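Putative peptide ABC-transport system periplasmic peptide-binding protein (Campylobacter jejuni, PDB 4OEV) binds nickel in the periplasm as the extracytoplasmic solute-binding component of an ABC-type importer, and may also take part in peptide transport. Local coordinates at residues 446-450 and 451-455; 414-418 and 419-423; 292-295 and 296-299; 251-255 and 256-260; 281-285 and 286-290. All blocks are in the same frame, centred on the assembly; numbering follows the deposited sequence.

Contact 1: 446-450 and 451-455; sequences DALYE and NPPFI
Asn451 and Ala447 make the last backbone hydrogen bond where helix 434-450 runs out: Asn451 N gives its proton to Ala447 O at 3.0 Å, in a bond bent to 139° at the hydrogen. Asn451 is the first residue to leave helical backbone angles, and the chain then passes through two prolines into strand 454-467.

With no N-H to offer, Pro452 cannot continue the helical bonding. What Leu448 O meets instead is a carbon: Pro452 CA lies 3.1 Å from Leu448 O in a CA-H...O contact.

Apolar packing closes the turn. Leu448 CD2 comes within 3.7 Å of Pro453 CD, the leucine side chain crossing the proline ring at about a right angle. Leu448 CD1 is turned to Pro286.

Polar side-chain bonds of Asn451 lead outward. Its CG stands anti to the backbone N (chi1 -176°), carrying the amide off the helix end, where OD1 accepts from Arg259 and ND2 donates to Asp418.

The helix therefore stops on a residue that gives its N-H backward and its amide to the starts of two other helices, 256-265 and 419-429, while the prolines that follow bring carbon, and no further donor, to the carbonyl end.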
# COMPACT_ATOMS: atom_id res chain seq x y z
N ASP A 446 -18.19 10.63 3.26
CA ASP A 446 -19.11 11.19 4.23
C ASP A 446 -19.42 10.19 5.32
O ASP A 446 -19.55 10.59 6.48
CB ASP A 446 -20.42 11.64 3.57
CG ASP A 446 -20.25 12.84 2.68
OD1 ASP A 446 -19.31 13.65 2.87
OD2 ASP A 446 -21.08 12.98 1.77
N ALA A 447 -19.59 8.93 4.95
CA ALA A 447 -19.86 7.86 5.94
C ALA A 447 -18.70 7.67 6.89
O ALA A 447 -18.91 7.36 8.08
CB ALA A 447 -20.15 6.52 5.26
N LEU A 448 -17.47 7.75 6.36
CA LEU A 448 -16.27 7.68 7.20
C LEU A 448 -16.25 8.79 8.23
O LEU A 448 -15.84 8.55 9.34
CB LEU A 448 -14.97 7.77 6.37
CG LEU A 448 -14.47 6.51 5.65
CD1 LEU A 448 -13.05 6.81 5.08
CD2 LEU A 448 -14.47 5.26 6.48
N TYR A 449 -16.65 9.99 7.85
CA TYR A 449 -16.68 11.11 8.79
C TYR A 449 -17.68 10.82 9.91
O TYR A 449 -17.41 11.14 11.07
CB TYR A 449 -17.03 12.46 8.11
CG TYR A 449 -17.35 13.52 9.16
CD1 TYR A 449 -16.33 14.23 9.81
CD2 TYR A 449 -18.67 13.76 9.57
CE1 TYR A 449 -16.62 15.14 10.80
CE2 TYR A 449 -18.95 14.68 10.57
CZ TYR A 449 -17.92 15.36 11.18
OH TYR A 449 -18.19 16.29 12.18
N GLU A 450 -18.85 10.27 9.56
CA GLU A 450 -19.92 10.06 10.55
C GLU A 450 -19.59 8.93 11.52
O GLU A 450 -20.08 8.89 12.65
CB GLU A 450 -21.28 9.76 9.85
CG GLU A 450 -21.82 10.90 8.95
CD GLU A 450 -22.10 12.23 9.68
OE1 GLU A 450 -22.28 12.24 10.93
OE2 GLU A 450 -22.15 13.28 9.00
N ASN A 451 -18.79 7.99 11.06
CA ASN A 451 -18.42 6.86 11.86
C ASN A 451 -16.95 6.54 11.61
O ASN A 451 -16.61 5.60 10.88
CB ASN A 451 -19.33 5.67 11.54
CG ASN A 451 -19.05 4.48 12.43
OD1 ASN A 451 -18.45 4.60 13.51
ND2 ASN A 451 -19.50 3.34 12.00
N PRO A 452 -16.07 7.34 12.22
CA PRO A 452 -14.63 7.31 11.89
C PRO A 452 -13.94 6.02 12.39
O PRO A 452 -13.99 5.68 13.55
CB PRO A 452 -14.09 8.57 12.58
CG PRO A 452 -15.10 8.85 13.73
CD PRO A 452 -16.43 8.38 13.19
N PRO A 453 -13.32 5.29 11.46
CA PRO A 453 -12.57 4.10 11.87
C PRO A 453 -11.20 4.49 12.44
O PRO A 453 -10.53 3.66 13.10
CB PRO A 453 -12.39 3.36 10.55
CG PRO A 453 -12.34 4.45 9.54
CD PRO A 453 -13.38 5.43 9.99
N PHE A 454 -10.75 5.70 12.09
CA PHE A 454 -9.37 6.15 12.36
C PHE A 454 -9.33 7.52 13.03
O PHE A 454 -10.34 8.26 13.07
CB PHE A 454 -8.50 6.30 11.08
CG PHE A 454 -8.25 5.02 10.25
CD1 PHE A 454 -8.53 3.71 10.70
CD2 PHE A 454 -7.62 5.16 9.00
CE1 PHE A 454 -8.29 2.59 9.86
CE2 PHE A 454 -7.37 4.05 8.17
CZ PHE A 454 -7.68 2.77 8.60
N ILE A 455 -8.13 7.92 13.46
CA ILE A 455 -7.78 9.34 13.43
C ILE A 455 -6.83 9.54 12.24
O ILE A 455 -5.70 9.00 12.27
CB ILE A 455 -7.05 9.85 14.66
CG1 ILE A 455 -7.90 9.62 15.92
CG2 ILE A 455 -6.77 11.31 14.47
CD1 ILE A 455 -7.19 10.06 17.20

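Contact 2: 414-418 and 419-423; sequences GHYHD and KKVDI
The backbone runs extended through Tyr416, His417 and Asp418 and then coils at Lys419 into helix 419-429, whose first turn is closed by Asp422 N donating to Asp418 O at 2.9 Å and 167°. Asp418 is the N-cap, and its carboxylate does the capping: OD1 takes the N-H of Val421 at 2.8 Å through its anti lone pair, the one facing away from OD2. This is possible because CG lies anti to the backbone N (chi1 -175°), which brings the carboxylate beside the carbonyl carbon and over the opening turn. The other oxygen, OD2, accepts from the side-chain amide of Asn451, and with both oxygens engaged the carboxylate is fixed in its rotation. The N-H groups of the first helical turn would probably favour its negative form.

Val421 points back at the loop. Its CG2 touches Asp418 OD1 at 3.4 Å and also sits at the edge of the Tyr416 ring, near the ring plane, the two side chains crossing at about a right angle. The tyrosine hydroxyl beyond is hydrogen-bonded to Asn451 O, and Val421 also packs on Ala447 and Phe444 of helix 434-450, so the cap is seated against the next helix.

On the Asp422 side, Ser400 N is a partner of the carboxylate, and a water joins the helix to the loop: it accepts from Asp418 N at 2.9 Å and lies 2.7 Å from Asp422 OD1, to which it probably donates.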
# COMPACT_ATOMS: atom_id res chain seq x y z
N GLY A 414 -8.86 -3.16 12.18
CA GLY A 414 -9.58 -2.59 13.31
C GLY A 414 -10.96 -3.18 13.49
O GLY A 414 -11.65 -2.86 14.46
N HIS A 415 -11.37 -4.08 12.59
CA HIS A 415 -12.66 -4.76 12.72
C HIS A 415 -13.78 -3.77 12.60
O HIS A 415 -14.74 -3.77 13.38
CB HIS A 415 -12.74 -5.53 14.03
CG HIS A 415 -11.48 -6.30 14.28
ND1 HIS A 415 -11.07 -7.34 13.45
CD2 HIS A 415 -10.50 -6.14 15.20
CE1 HIS A 415 -9.90 -7.78 13.87
NE2 HIS A 415 -9.53 -7.07 14.93
N TYR A 416 -13.62 -2.91 11.62
CA TYR A 416 -14.59 -1.82 11.39
C TYR A 416 -15.78 -2.33 10.59
O TYR A 416 -15.55 -2.92 9.55
CB TYR A 416 -13.91 -0.72 10.61
CG TYR A 416 -14.77 0.47 10.24
CD1 TYR A 416 -15.28 1.33 11.22
CD2 TYR A 416 -15.01 0.78 8.92
CE1 TYR A 416 -16.05 2.45 10.87
CE2 TYR A 416 -15.74 1.89 8.55
CZ TYR A 416 -16.27 2.73 9.53
OH TYR A 416 -17.02 3.86 9.10
N HIS A 417 -17.01 -2.14 11.05
CA HIS A 417 -18.22 -2.59 10.29
C HIS A 417 -19.19 -1.44 10.15
O HIS A 417 -19.80 -1.03 11.15
CB HIS A 417 -18.89 -3.76 11.01
CG HIS A 417 -18.06 -5.00 11.05
ND1 HIS A 417 -18.48 -6.20 10.48
CD2 HIS A 417 -16.84 -5.24 11.58
CE1 HIS A 417 -17.55 -7.11 10.67
NE2 HIS A 417 -16.54 -6.56 11.33
N ASP A 418 -19.33 -0.87 8.96
CA ASP A 418 -20.28 0.24 8.73
C ASP A 418 -21.10 -0.02 7.49
O ASP A 418 -20.52 -0.27 6.41
CB ASP A 418 -19.56 1.56 8.55
CG ASP A 418 -20.51 2.73 8.44
OD1 ASP A 418 -20.92 3.13 7.31
OD2 ASP A 418 -20.87 3.28 9.51
N LYS A 419 -22.42 -0.01 7.63
CA LYS A 419 -23.27 -0.33 6.49
C LYS A 419 -23.16 0.69 5.35
O LYS A 419 -23.14 0.29 4.16
CB LYS A 419 -24.74 -0.44 6.89
CG LYS A 419 -25.13 -1.69 7.62
CD LYS A 419 -26.68 -1.68 7.75
CE LYS A 419 -27.18 -2.76 8.75
NZ LYS A 419 -28.62 -2.44 9.04
N LYS A 420 -23.13 1.99 5.67
CA LYS A 420 -23.07 2.99 4.60
C LYS A 420 -21.71 2.89 3.87
O LYS A 420 -21.64 3.07 2.66
CB LYS A 420 -23.32 4.41 5.11
CG LYS A 420 -24.79 4.71 5.46
CD LYS A 420 -24.95 6.12 6.03
CE LYS A 420 -24.46 6.18 7.49
NZ LYS A 420 -24.31 7.58 8.05
N VAL A 421 -20.64 2.60 4.61
CA VAL A 421 -19.36 2.40 3.95
C VAL A 421 -19.42 1.18 3.04
O VAL A 421 -19.02 1.28 1.86
CB VAL A 421 -18.23 2.25 4.92
CG1 VAL A 421 -17.01 1.74 4.19
CG2 VAL A 421 -17.96 3.65 5.65
N ASP A 422 -19.91 0.05 3.55
CA ASP A 422 -19.98 -1.18 2.72
C ASP A 422 -20.71 -0.93 1.42
O ASP A 422 -20.22 -1.33 0.36
CB ASP A 422 -20.65 -2.35 3.44
CG ASP A 422 -19.82 -2.92 4.56
OD1 ASP A 422 -18.59 -2.60 4.64
OD2 ASP A 422 -20.39 -3.71 5.38
N ILE A 423 -21.86 -0.27 1.50
CA ILE A 423 -22.71 -0.03 0.34
C ILE A 423 -22.06 0.95 -0.66
O ILE A 423 -22.16 0.79 -1.89
CB ILE A 423 -24.06 0.53 0.81
CG1 ILE A 423 -24.81 -0.54 1.59
CG2 ILE A 423 -24.87 1.01 -0.36
CD1 ILE A 423 -26.02 0.01 2.37
O HOH W 1 -17.49 -1.42 6.75

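Contact 3: 292-295 and 296-299; sequences ANSK and NFKI
Phe297 turns the edge of its ring back against the preceding turn, where polar atoms line it. Ser294 OG lies 3.6 Å from Phe297 CD2, near the ring plane, and Lys295 N is at the same edge, 3.7 Å from CD2. Behind this is the side chain's first torsion: at 47°, chi1 sets CG between the backbone N and the carbonyl carbon, folding the ring toward residues 293-295. Asn293 OD1 approaches Phe297 CE2 obliquely at 3.4 Å, with amide and ring planes 34° apart.

The same Asn293 oxygen closes an Asx turn, accepting from Lys295 N at 2.9 Å with the donor well above the carbonyl plane. It also accepts from His285 NE2, and the His285 and Phe297 rings meet edge-to-face.

Two waters tie the turn to the residues after it. One accepts from Ser294 OG at 2.9 Å and donates to Asn296 O at 2.8 Å; the other accepts from Phe297 N at 3.0 Å and lies over the centre of one face of the Phe297 ring.

In this surface loop between strand 280-282 and helix 304-313, side-chain and water bonds stand in for a regular backbone pattern: one amide oxygen gathers two N-H donors, and the Phe297 edge meets the Ser294 hydroxyl and an already committed donor, Lys295 N.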
# COMPACT_ATOMS: atom_id res chain seq x y z
N ALA A 292 -11.30 10.56 -7.06
CA ALA A 292 -12.47 10.23 -6.25
C ALA A 292 -12.69 11.18 -5.06
O ALA A 292 -13.71 11.10 -4.40
CB ALA A 292 -12.32 8.80 -5.73
N ASN A 293 -11.73 12.06 -4.79
CA ASN A 293 -11.85 12.97 -3.64
C ASN A 293 -13.05 13.90 -3.83
O ASN A 293 -13.20 14.58 -4.86
CB ASN A 293 -10.52 13.76 -3.46
CG ASN A 293 -10.51 14.68 -2.23
OD1 ASN A 293 -11.49 14.76 -1.49
ND2 ASN A 293 -9.38 15.35 -1.98
N SER A 294 -13.92 13.94 -2.82
CA SER A 294 -15.11 14.78 -2.90
C SER A 294 -14.79 16.27 -2.72
O SER A 294 -15.57 17.17 -3.10
CB SER A 294 -16.12 14.31 -1.87
OG SER A 294 -15.53 14.33 -0.58
N LYS A 295 -13.63 16.54 -2.12
CA LYS A 295 -13.11 17.90 -1.95
C LYS A 295 -14.01 18.83 -1.13
O LYS A 295 -13.55 19.88 -0.69
CB LYS A 295 -12.84 18.53 -3.31
CG LYS A 295 -11.60 17.97 -4.00
CD LYS A 295 -11.27 18.71 -5.29
CE LYS A 295 -9.84 18.41 -5.70
NZ LYS A 295 -9.63 16.93 -5.90
N ASN A 296 -15.27 18.46 -0.93
CA ASN A 296 -16.10 19.19 0.00
C ASN A 296 -16.71 18.26 1.02
O ASN A 296 -17.80 17.74 0.84
CB ASN A 296 -17.20 19.97 -0.69
CG ASN A 296 -17.56 21.22 0.07
OD1 ASN A 296 -18.21 21.17 1.12
ND2 ASN A 296 -17.13 22.38 -0.45
N PHE A 297 -15.97 18.06 2.10
CA PHE A 297 -16.33 17.12 3.13
C PHE A 297 -16.17 17.75 4.50
O PHE A 297 -15.51 18.79 4.63
CB PHE A 297 -15.48 15.84 3.02
CG PHE A 297 -14.00 16.12 2.86
CD1 PHE A 297 -13.19 16.33 3.97
CD2 PHE A 297 -13.42 16.20 1.59
CE1 PHE A 297 -11.83 16.59 3.83
CE2 PHE A 297 -12.06 16.47 1.43
CZ PHE A 297 -11.26 16.67 2.54
N LYS A 298 -16.82 17.13 5.49
CA LYS A 298 -16.75 17.54 6.88
C LYS A 298 -15.43 17.08 7.51
O LYS A 298 -14.84 16.11 7.06
CB LYS A 298 -17.92 16.94 7.66
CG LYS A 298 -19.26 17.69 7.50
CD LYS A 298 -20.33 16.92 8.28
CE LYS A 298 -21.73 17.50 8.20
NZ LYS A 298 -22.67 16.52 8.88
N ILE A 299 -14.94 17.81 8.51
CA ILE A 299 -13.76 17.36 9.24
C ILE A 299 -13.88 17.59 10.74
O ILE A 299 -14.70 18.40 11.20
CB ILE A 299 -12.43 18.05 8.77
CG1 ILE A 299 -12.36 19.50 9.27
CG2 ILE A 299 -12.23 17.91 7.27
CD1 ILE A 299 -11.03 20.16 9.05
O HOH W 2 -18.00 14.93 0.75
O HOH W 3 -13.55 19.74 2.71

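Contact 4: 251-255 and 256-260; sequences EFLKD and LKVRQ
Asp255 caps helix 256-265 at its N-terminus, and Arg259, one turn in, grips the type I beta turn Phe252-Asp255 that leads up to it. At the cap, Asp255 OD1 accepts from Lys257 N at 2.8 Å, met on its anti side and 27° out of the carboxylate plane. The carboxylate reaches that N-H because its CG is anti to the backbone N (chi1 -171°). Asp255 O takes the N-H of Arg259 at 3.0 Å, the first regular bond of the helix.

Val258 points at the turn, its CB 3.4 Å from Phe252 O, while CG2 packs at 3.6 Å on Asp255 CB. Leu253 CD2 reaches Val258 CG1 more loosely.

The arginine side chain doubles back along the helix start, bent at chi3, and turns the edge of its guanidinium to two successive carbonyls. NE makes a weak bond to Leu253 O at 2.9 Å. The straight bond is Arg259 NH1 to Lys254 O, 3.1 Å and 171°, with the oxygen almost exactly in the guanidinium plane.

Farther out, NH2 is fixed by Asn451 OD1 and Pro452 O, so one guanidinium joins this turn to the end of helix 434-450. At the start of the turn, Asn250 OD1 accepts from both Phe252 N and Leu253 N.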
# COMPACT_ATOMS: atom_id res chain seq x y z
N GLU A 251 -13.43 -1.81 24.48
CA GLU A 251 -14.68 -1.38 25.14
C GLU A 251 -14.89 0.15 25.08
O GLU A 251 -16.02 0.63 24.95
CB GLU A 251 -14.71 -1.85 26.62
CG GLU A 251 -13.59 -1.26 27.49
CD GLU A 251 -13.76 -1.55 28.98
OE1 GLU A 251 -14.87 -1.31 29.52
OE2 GLU A 251 -12.79 -2.03 29.61
N PHE A 252 -13.79 0.91 25.06
CA PHE A 252 -13.91 2.35 24.98
C PHE A 252 -13.96 2.82 23.55
O PHE A 252 -14.81 3.65 23.19
CB PHE A 252 -12.73 3.07 25.71
CG PHE A 252 -12.57 2.65 27.12
CD1 PHE A 252 -13.59 2.91 28.04
CD2 PHE A 252 -11.42 1.99 27.55
CE1 PHE A 252 -13.48 2.51 29.37
CE2 PHE A 252 -11.27 1.60 28.90
CZ PHE A 252 -12.31 1.84 29.80
N LEU A 253 -13.02 2.32 22.74
CA LEU A 253 -12.91 2.80 21.37
C LEU A 253 -14.13 2.39 20.52
O LEU A 253 -14.42 3.06 19.53
CB LEU A 253 -11.59 2.29 20.71
CG LEU A 253 -10.30 2.80 21.38
CD1 LEU A 253 -9.10 2.34 20.52
CD2 LEU A 253 -10.24 4.33 21.63
N LYS A 254 -14.88 1.35 20.91
CA LYS A 254 -16.06 1.05 20.09
C LYS A 254 -17.06 2.22 20.08
O LYS A 254 -17.84 2.36 19.15
CB LYS A 254 -16.75 -0.19 20.58
CG LYS A 254 -17.32 -0.09 22.03
CD LYS A 254 -18.20 -1.30 22.33
CE LYS A 254 -17.52 -2.59 21.89
NZ LYS A 254 -18.26 -3.83 22.25
N ASP A 255 -17.04 3.04 21.13
CA ASP A 255 -18.02 4.10 21.31
C ASP A 255 -17.81 5.26 20.35
O ASP A 255 -16.75 5.91 20.33
CB ASP A 255 -17.96 4.64 22.78
CG ASP A 255 -19.10 5.59 23.12
OD1 ASP A 255 -19.55 6.38 22.24
OD2 ASP A 255 -19.54 5.58 24.30
N LEU A 256 -18.84 5.56 19.60
CA LEU A 256 -18.78 6.63 18.58
C LEU A 256 -18.31 7.97 19.18
O LEU A 256 -17.42 8.65 18.65
CB LEU A 256 -20.14 6.79 17.94
CG LEU A 256 -20.22 8.00 17.01
CD1 LEU A 256 -19.25 7.82 15.82
CD2 LEU A 256 -21.64 8.15 16.51
N LYS A 257 -18.90 8.35 20.30
CA LYS A 257 -18.53 9.62 20.93
C LYS A 257 -17.07 9.64 21.35
O LYS A 257 -16.42 10.67 21.30
CB LYS A 257 -19.41 9.91 22.16
CG LYS A 257 -20.86 10.29 21.79
CD LYS A 257 -21.77 10.31 23.07
CE LYS A 257 -23.24 10.61 22.74
NZ LYS A 257 -24.17 10.46 23.93
N VAL A 258 -16.56 8.50 21.80
CA VAL A 258 -15.15 8.41 22.22
C VAL A 258 -14.22 8.60 21.00
O VAL A 258 -13.26 9.37 21.02
CB VAL A 258 -14.87 7.06 22.88
CG1 VAL A 258 -13.33 6.79 23.02
CG2 VAL A 258 -15.62 6.98 24.24
N ARG A 259 -14.53 7.93 19.90
CA ARG A 259 -13.70 8.04 18.71
C ARG A 259 -13.78 9.46 18.14
O ARG A 259 -12.76 10.00 17.70
CB ARG A 259 -14.15 7.00 17.66
CG ARG A 259 -13.65 5.62 17.95
CD ARG A 259 -14.13 4.67 16.90
NE ARG A 259 -15.52 4.24 17.11
CZ ARG A 259 -16.51 4.45 16.25
NH1 ARG A 259 -17.72 3.97 16.55
NH2 ARG A 259 -16.33 5.12 15.08
N GLN A 260 -14.95 10.09 18.18
CA GLN A 260 -15.03 11.46 17.72
C GLN A 260 -14.22 12.39 18.65
O GLN A 260 -13.53 13.31 18.23
CB GLN A 260 -16.48 11.92 17.67
CG GLN A 260 -17.36 11.11 16.73
CD GLN A 260 -18.82 11.53 16.82
OE1 GLN A 260 -19.36 11.71 17.92
NE2 GLN A 260 -19.47 11.68 15.67

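Contact 5: 281-285 and 286-290; sequences FVANH and PLERS
Glu288 reaches back from a type I beta turn, Leu287-Ser290, to the chain leaving strand 280-282, and its OE1 sits between two successive backbone N-H groups. Asn284 N donates at 2.7 Å, nearly along the C-O axis of OE1, and His285 N at 3.0 Å from above the carboxylate plane.

This is the tight part. Glu288 CG lies over the middle of the His285 ring in a CH-pi contact, 3.5 Å from the centroid and 12° off the normal. The ring is held in turn: ND1 accepts from Leu287 N at 3.0 Å, so it carries no proton there, and NE2 donates to Asn293 OD1. A chi1 of 78° stands the imidazole between its own N and carbonyl carbon, where it can accept from Leu287. Beside it, Pro286 packs on Phe444 of helix 434-450.

The looser side holds a water and an edge-on pairing of Phe281 with Arg289. The water donates to Glu288 OE2 at 2.6 Å and to Val282 O, and accepts from Asn284 ND2; Asn284 OD1 takes a bond from Lys268. Farther along, Arg289 meets Phe281 without a parallel stack: the planes are 79° apart, the ring's edge directed at the guanidinium face, with Phe281 CE2 3.4 Å from Arg289 NH2.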
# COMPACT_ATOMS: atom_id res chain seq x y z
N PHE A 281 1.18 16.62 4.45
CA PHE A 281 0.05 17.52 4.56
C PHE A 281 -1.00 16.83 5.44
O PHE A 281 -1.01 15.60 5.56
CB PHE A 281 -0.50 18.00 3.18
CG PHE A 281 -1.34 16.98 2.39
CD1 PHE A 281 -2.70 16.76 2.69
CD2 PHE A 281 -0.81 16.36 1.24
CE1 PHE A 281 -3.47 15.85 1.91
CE2 PHE A 281 -1.57 15.48 0.45
CZ PHE A 281 -2.89 15.22 0.78
N VAL A 282 -1.80 17.64 6.14
CA VAL A 282 -2.82 17.10 7.04
C VAL A 282 -3.80 16.20 6.27
O VAL A 282 -4.28 16.61 5.22
CB VAL A 282 -3.60 18.20 7.75
CG1 VAL A 282 -4.70 17.55 8.65
CG2 VAL A 282 -2.64 19.09 8.58
N ALA A 283 -4.06 14.99 6.80
CA ALA A 283 -5.03 14.05 6.27
C ALA A 283 -6.35 14.06 7.06
O ALA A 283 -6.36 14.22 8.28
CB ALA A 283 -4.45 12.62 6.26
N ASN A 284 -7.43 13.83 6.34
CA ASN A 284 -8.78 13.75 6.90
C ASN A 284 -9.52 12.54 6.38
O ASN A 284 -10.43 12.04 7.03
CB ASN A 284 -9.56 15.03 6.56
CG ASN A 284 -9.21 16.16 7.48
OD1 ASN A 284 -9.31 16.01 8.71
ND2 ASN A 284 -8.80 17.31 6.91
N HIS A 285 -9.15 12.07 5.20
CA HIS A 285 -9.80 10.86 4.68
C HIS A 285 -8.86 10.14 3.68
O HIS A 285 -7.77 10.64 3.41
CB HIS A 285 -11.17 11.22 4.07
CG HIS A 285 -11.12 11.85 2.71
ND1 HIS A 285 -10.72 11.16 1.58
CD2 HIS A 285 -11.52 13.07 2.28
CE1 HIS A 285 -10.82 11.95 0.53
NE2 HIS A 285 -11.31 13.11 0.92
N PRO A 286 -9.24 8.94 3.18
CA PRO A 286 -8.17 8.12 2.58
C PRO A 286 -8.02 8.27 1.07
O PRO A 286 -7.21 7.54 0.44
CB PRO A 286 -8.61 6.71 2.94
CG PRO A 286 -10.10 6.78 2.88
CD PRO A 286 -10.50 8.19 3.25
N LEU A 287 -8.70 9.24 0.49
CA LEU A 287 -8.67 9.39 -0.96
C LEU A 287 -8.32 10.80 -1.43
O LEU A 287 -8.79 11.24 -2.49
CB LEU A 287 -10.03 8.96 -1.55
CG LEU A 287 -10.38 7.48 -1.47
CD1 LEU A 287 -11.81 7.26 -1.86
CD2 LEU A 287 -9.47 6.66 -2.38
N GLU A 288 -7.47 11.51 -0.67
CA GLU A 288 -7.20 12.95 -0.92
C GLU A 288 -6.17 13.23 -2.03
O GLU A 288 -5.86 14.40 -2.35
CB GLU A 288 -6.76 13.62 0.38
CG GLU A 288 -7.91 13.60 1.41
CD GLU A 288 -7.63 14.48 2.60
OE1 GLU A 288 -7.36 13.91 3.69
OE2 GLU A 288 -7.68 15.71 2.44
N ARG A 289 -5.64 12.16 -2.62
CA ARG A 289 -4.82 12.31 -3.82
C ARG A 289 -5.47 11.59 -5.00
O ARG A 289 -4.85 11.45 -6.07
CB ARG A 289 -3.41 11.76 -3.59
CG ARG A 289 -2.52 12.71 -2.79
CD ARG A 289 -1.12 12.73 -3.37
NE ARG A 289 -0.21 13.44 -2.47
CZ ARG A 289 0.18 14.70 -2.66
NH1 ARG A 289 -0.23 15.37 -3.74
NH2 ARG A 289 1.00 15.28 -1.78
N SER A 290 -6.74 11.26 -4.84
CA SER A 290 -7.54 10.59 -5.88
C SER A 290 -8.49 11.50 -6.66
O SER A 290 -8.93 12.53 -6.14
CB SER A 290 -8.37 9.50 -5.24
OG SER A 290 -9.19 8.89 -6.24
O HOH W 4 -7.39 17.38 4.44

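Overall arrangement
Along the chain the order is contact 4, 5, 3, 2, 1, yet in space contact 1 touches all the others, with centres 10 to 13 Å away. It lies where helix 434-450 passes into strand 454-467, and that strand pairs with 280-282, which leads into contact 5. Contacts 2 and 4, both helix N-caps, reach Asn451 from the starts of two different helices, while contacts 3 and 5, 9 Å apart between centres, share the loop between strand 280-282 and helix 304-313. Contacts 3 and 4 are farthest apart, about 23 Å between centres. All lie away from the nickel and oxalate sites; together they join helix ends and loops beside the antiparallel sheet that contains 454-467 and 280-282.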